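Local coordinates for protein peptidase S15/CocE/NonD (Thaumarchaeota archaeon SCGC AB-539-E09, PDB 4PF1) that probably cleaves peptides from their amino-terminal end as a serine aminopeptidase of the S15 family, with an alpha/beta hydrolase fold, at residues A[200-205]-A[254-259]; A[206-211]-A[242-247]. One frame throughout, in Å; residues are numbered along the deposited sequence.

Both contacts are buried and lie in the mostly helical region inserted between strands 178-184 and 287-292 of the hydrolase sheet. They draw on neighbouring parts of the chain: contact 1 uses Phe202, just before helix 204-215 begins, against helix 254-261, while contact 2 sets Leu208 of helix 204-215 against helix 241-247. Neither has a hydrogen bond between its segments. Contact 1 mixes aromatic and aliphatic groups, with Phe202 against Trp256 and Leu259; contact 2 is aliphatic, with Met244 and Ala245 against Leu208. Trp256 joins them, Trp256 CE3 lying 3.6 Å from Leu208 CD2 and Trp256 CE2 3.5 Å from Ala245 CB.

Contact 1. Residues A[200-205]-A[254-259]; sequences GAFRQE and GFWKKL
Leu259 N donates a helical hydrogen bond of 2.9 Å to Phe255 O, fixing the turn from which Leu259 reaches toward Phe202. The two side chains cross at about a right angle. Both leucine methyls gather at one end of the phenyl ring: Leu259 CD2 lies 4.0 Å from Phe202 CE1, while Leu259 CD1 sits 4.1 Å from Phe202 CZ, in an oblique approach to the ring. Phe202 extends there because its CG stands anti to the backbone N (chi1 -175°), which sends the ring across to helix 254-261. A branched leucine suits this place, since its two methyls can both reach the CE1-CZ end of the ring while Leu259 CG lies 3.9 Å above one face of the Phe255 ring.

Trp256 meets the same end of the phenyl group. Phe202 CZ comes 4.3 Å from Trp256 CZ3, close to the indole plane, so the tryptophan is met at its edge. Flat apolar rings suit this buried site in the helical region of the hydrolase fold, where no polar partner faces them across the contact.

A small, wholly apolar junction through Phe202 thus joins strand 201-202 to helix 254-261. Polar bonding lies around it: Phe202 backbone with Asp585, the Arg203 guanidinium with Asp195 O, Gln296 O and Tyr584 OH, and Lys258 with Asp18 of the second subunit.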
# COMPACT_ATOMS: atom_id res chain seq x y z
N GLY A 200 -35.34 2.31 18.38
CA GLY A 200 -35.32 1.47 19.58
C GLY A 200 -34.14 0.54 19.76
O GLY A 200 -33.88 0.08 20.87
N ALA A 201 -33.43 0.22 18.66
CA ALA A 201 -32.27 -0.67 18.70
C ALA A 201 -31.04 0.09 19.20
O ALA A 201 -30.62 1.05 18.56
CB ALA A 201 -32.02 -1.27 17.33
N PHE A 202 -30.51 -0.30 20.37
CA PHE A 202 -29.40 0.37 21.05
C PHE A 202 -28.04 0.19 20.35
O PHE A 202 -27.60 -0.94 20.14
CB PHE A 202 -29.30 -0.08 22.51
CG PHE A 202 -28.25 0.64 23.34
CD1 PHE A 202 -28.20 2.03 23.36
CD2 PHE A 202 -27.35 -0.07 24.12
CE1 PHE A 202 -27.24 2.70 24.13
CE2 PHE A 202 -26.40 0.60 24.90
CZ PHE A 202 -26.35 1.98 24.90
N ARG A 203 -27.36 1.32 20.07
CA ARG A 203 -26.01 1.35 19.48
C ARG A 203 -24.96 1.31 20.61
O ARG A 203 -24.32 2.32 20.90
CB ARG A 203 -25.83 2.59 18.58
CG ARG A 203 -26.39 2.41 17.19
CD ARG A 203 -26.82 3.72 16.54
NE ARG A 203 -25.68 4.49 16.03
CZ ARG A 203 -25.14 4.33 14.83
NH1 ARG A 203 -25.64 3.43 13.98
NH2 ARG A 203 -24.10 5.06 14.46
N GLN A 204 -24.81 0.13 21.25
CA GLN A 204 -23.89 -0.10 22.37
C GLN A 204 -22.43 0.29 22.05
O GLN A 204 -21.76 0.85 22.92
CB GLN A 204 -23.96 -1.56 22.85
CG GLN A 204 -23.86 -2.60 21.73
CD GLN A 204 -23.80 -4.03 22.22
OE1 GLN A 204 -23.98 -4.33 23.41
NE2 GLN A 204 -23.56 -4.96 21.30
N GLU A 205 -21.95 0.01 20.82
CA GLU A 205 -20.57 0.31 20.41
C GLU A 205 -20.32 1.82 20.27
O GLU A 205 -19.22 2.28 20.56
CB GLU A 205 -20.24 -0.38 19.09
CG GLU A 205 -19.50 -1.69 19.27
CD GLU A 205 -18.55 -2.00 18.13
OE1 GLU A 205 -19.04 -2.34 17.03
OE2 GLU A 205 -17.33 -1.83 18.32
N GLY A 254 -23.23 9.71 34.19
CA GLY A 254 -24.57 10.27 34.01
C GLY A 254 -25.36 9.87 32.78
O GLY A 254 -26.55 9.55 32.89
N PHE A 255 -24.73 9.91 31.58
CA PHE A 255 -25.44 9.57 30.35
C PHE A 255 -25.80 8.09 30.28
O PHE A 255 -26.85 7.77 29.71
CB PHE A 255 -24.67 10.01 29.09
CG PHE A 255 -25.52 9.96 27.83
CD1 PHE A 255 -26.76 10.58 27.78
CD2 PHE A 255 -25.07 9.28 26.71
CE1 PHE A 255 -27.54 10.53 26.62
CE2 PHE A 255 -25.86 9.22 25.55
CZ PHE A 255 -27.09 9.84 25.52
N TRP A 256 -24.98 7.19 30.87
CA TRP A 256 -25.32 5.76 30.91
C TRP A 256 -26.56 5.54 31.79
O TRP A 256 -27.44 4.75 31.42
CB TRP A 256 -24.14 4.89 31.41
CG TRP A 256 -24.54 3.49 31.80
CD1 TRP A 256 -24.46 2.93 33.04
CD2 TRP A 256 -25.20 2.52 30.96
NE1 TRP A 256 -24.98 1.66 33.02
CE2 TRP A 256 -25.46 1.39 31.76
CE3 TRP A 256 -25.60 2.50 29.62
CZ2 TRP A 256 -26.06 0.23 31.25
CZ3 TRP A 256 -26.20 1.36 29.11
CH2 TRP A 256 -26.43 0.24 29.92
N LYS A 257 -26.64 6.26 32.93
CA LYS A 257 -27.78 6.21 33.85
C LYS A 257 -29.05 6.64 33.11
O LYS A 257 -30.09 6.00 33.27
CB LYS A 257 -27.54 7.11 35.07
CG LYS A 257 -26.38 6.65 35.96
CD LYS A 257 -26.11 7.63 37.11
CE LYS A 257 -26.83 7.25 38.38
NZ LYS A 257 -26.23 6.06 39.03
N LYS A 258 -28.94 7.65 32.22
CA LYS A 258 -30.05 8.14 31.38
C LYS A 258 -30.44 7.09 30.32
O LYS A 258 -31.63 6.85 30.13
CB LYS A 258 -29.67 9.46 30.70
CG LYS A 258 -29.55 10.64 31.66
CD LYS A 258 -28.87 11.83 30.99
CE LYS A 258 -28.69 12.99 31.93
NZ LYS A 258 -27.85 14.06 31.33
N LEU A 259 -29.44 6.46 29.65
CA LEU A 259 -29.67 5.44 28.62
C LEU A 259 -30.37 4.20 29.21
O LEU A 259 -31.33 3.70 28.61
CB LEU A 259 -28.35 5.02 27.93
CG LEU A 259 -27.69 6.05 27.00
CD1 LEU A 259 -26.24 5.68 26.74
CD2 LEU A 259 -28.45 6.17 25.68

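Contact 2. Residues A[206-211]-A[242-247]; sequences ASLPYA and GAMAAS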
# COMPACT_ATOMS: atom_id res chain seq x y z
N ALA A 206 -21.32 2.57 19.78
CA ALA A 206 -21.20 4.01 19.60
C ALA A 206 -21.53 4.77 20.89
O ALA A 206 -21.13 5.93 21.03
CB ALA A 206 -22.11 4.47 18.47
N SER A 207 -22.27 4.14 21.83
CA SER A 207 -22.71 4.82 23.04
C SER A 207 -21.77 4.64 24.24
O SER A 207 -21.32 5.63 24.80
CB SER A 207 -24.12 4.38 23.42
OG SER A 207 -25.03 4.62 22.36
N LEU A 208 -21.53 3.38 24.67
CA LEU A 208 -20.75 3.06 25.88
C LEU A 208 -19.31 3.64 25.87
O LEU A 208 -18.99 4.38 26.81
CB LEU A 208 -20.72 1.55 26.17
CG LEU A 208 -22.07 0.86 26.43
CD1 LEU A 208 -21.88 -0.61 26.70
CD2 LEU A 208 -22.81 1.50 27.59
N PRO A 209 -18.43 3.37 24.86
CA PRO A 209 -17.07 3.97 24.90
C PRO A 209 -17.09 5.50 24.86
O PRO A 209 -16.28 6.13 25.55
CB PRO A 209 -16.39 3.39 23.65
CG PRO A 209 -17.19 2.17 23.30
CD PRO A 209 -18.59 2.51 23.67
N TYR A 210 -18.03 6.09 24.10
CA TYR A 210 -18.16 7.54 23.96
C TYR A 210 -18.61 8.19 25.28
O TYR A 210 -18.02 9.20 25.68
CB TYR A 210 -19.14 7.89 22.83
CG TYR A 210 -19.34 9.38 22.63
CD1 TYR A 210 -20.41 10.04 23.24
CD2 TYR A 210 -18.50 10.12 21.81
CE1 TYR A 210 -20.61 11.41 23.06
CE2 TYR A 210 -18.69 11.49 21.62
CZ TYR A 210 -19.75 12.12 22.24
OH TYR A 210 -19.96 13.47 22.06
N ALA A 211 -19.63 7.63 25.96
CA ALA A 211 -20.09 8.15 27.25
C ALA A 211 -18.97 8.05 28.29
O ALA A 211 -18.77 8.98 29.06
CB ALA A 211 -21.33 7.40 27.72
N GLY A 242 -25.68 -3.73 29.46
CA GLY A 242 -25.57 -3.45 30.89
C GLY A 242 -24.34 -4.07 31.53
O GLY A 242 -23.64 -3.40 32.30
N ALA A 243 -24.05 -5.34 31.20
CA ALA A 243 -22.88 -6.05 31.73
C ALA A 243 -21.58 -5.49 31.15
O ALA A 243 -20.55 -5.57 31.80
CB ALA A 243 -22.98 -7.54 31.45
N MET A 244 -21.64 -4.91 29.93
CA MET A 244 -20.47 -4.28 29.32
C MET A 244 -20.16 -2.97 30.03
O MET A 244 -18.99 -2.68 30.31
CB MET A 244 -20.69 -4.05 27.81
CG MET A 244 -19.41 -3.68 27.07
SD MET A 244 -18.26 -5.07 26.87
CE MET A 244 -16.97 -4.28 25.99
N ALA A 245 -21.21 -2.19 30.37
CA ALA A 245 -21.08 -0.92 31.09
C ALA A 245 -20.63 -1.15 32.54
O ALA A 245 -19.79 -0.41 33.04
CB ALA A 245 -22.40 -0.16 31.05
N ALA A 246 -21.16 -2.21 33.18
CA ALA A 246 -20.79 -2.58 34.56
C ALA A 246 -19.35 -3.10 34.63
O ALA A 246 -18.69 -2.87 35.64
CB ALA A 246 -21.75 -3.63 35.10
N SER A 247 -18.86 -3.77 33.55
CA SER A 247 -17.47 -4.29 33.50
C SER A 247 -16.44 -3.14 33.46
O SER A 247 -15.27 -3.35 33.79
CB SER A 247 -17.28 -5.23 32.31
OG SER A 247 -17.28 -4.53 31.07
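Helices 204-215 and 241-247 come closest at Leu208 and Ala245, whose CA atoms are 6.6 Å apart, a short separation that the small side chain of Ala245 allows. Leu208 points at the other helix and divides its two methyls between neighbouring residues. Leu208 CD1 rests on the stem of Met244, 3.8 Å from Met244 CB, with Met244 CG only slightly farther away. Leu208 CD2 touches the single methyl of Ala245, at 3.9 Å from Ala245 CB. The leucine thus fits over two successive positions of the facing helix, which a branched aliphatic chain does well.

Met244 lends its CB and CG to this contact and then turns. Its CG is anti to the backbone N, but a bend at chi2 (72°) redirects the sulfur end, and the flexible chain also packs on Trp224, Tyr235 and Ala238. In this way one methionine connects helix 241-247 with helix 231-238 as well.

Beside Leu208, Pro209 kinks its helix: the proline nitrogen has no hydrogen to give, and neither it nor Tyr210 N bonds to the preceding turn. The two serines bond within their own helices. Ser207 OG bonds to Arg203 O, and Ser247 OG donates to Met244 O over 2.6 Å, tilted 31° from the carbonyl plane. Neither hydroxyl draws on the opposite helix, so helices 204-215 and 241-247 meet here through van der Waals contact alone, buried in the helical region of the hydrolase fold, where Trp256 of helix 254-261 also lies against both Leu208 and Ala245.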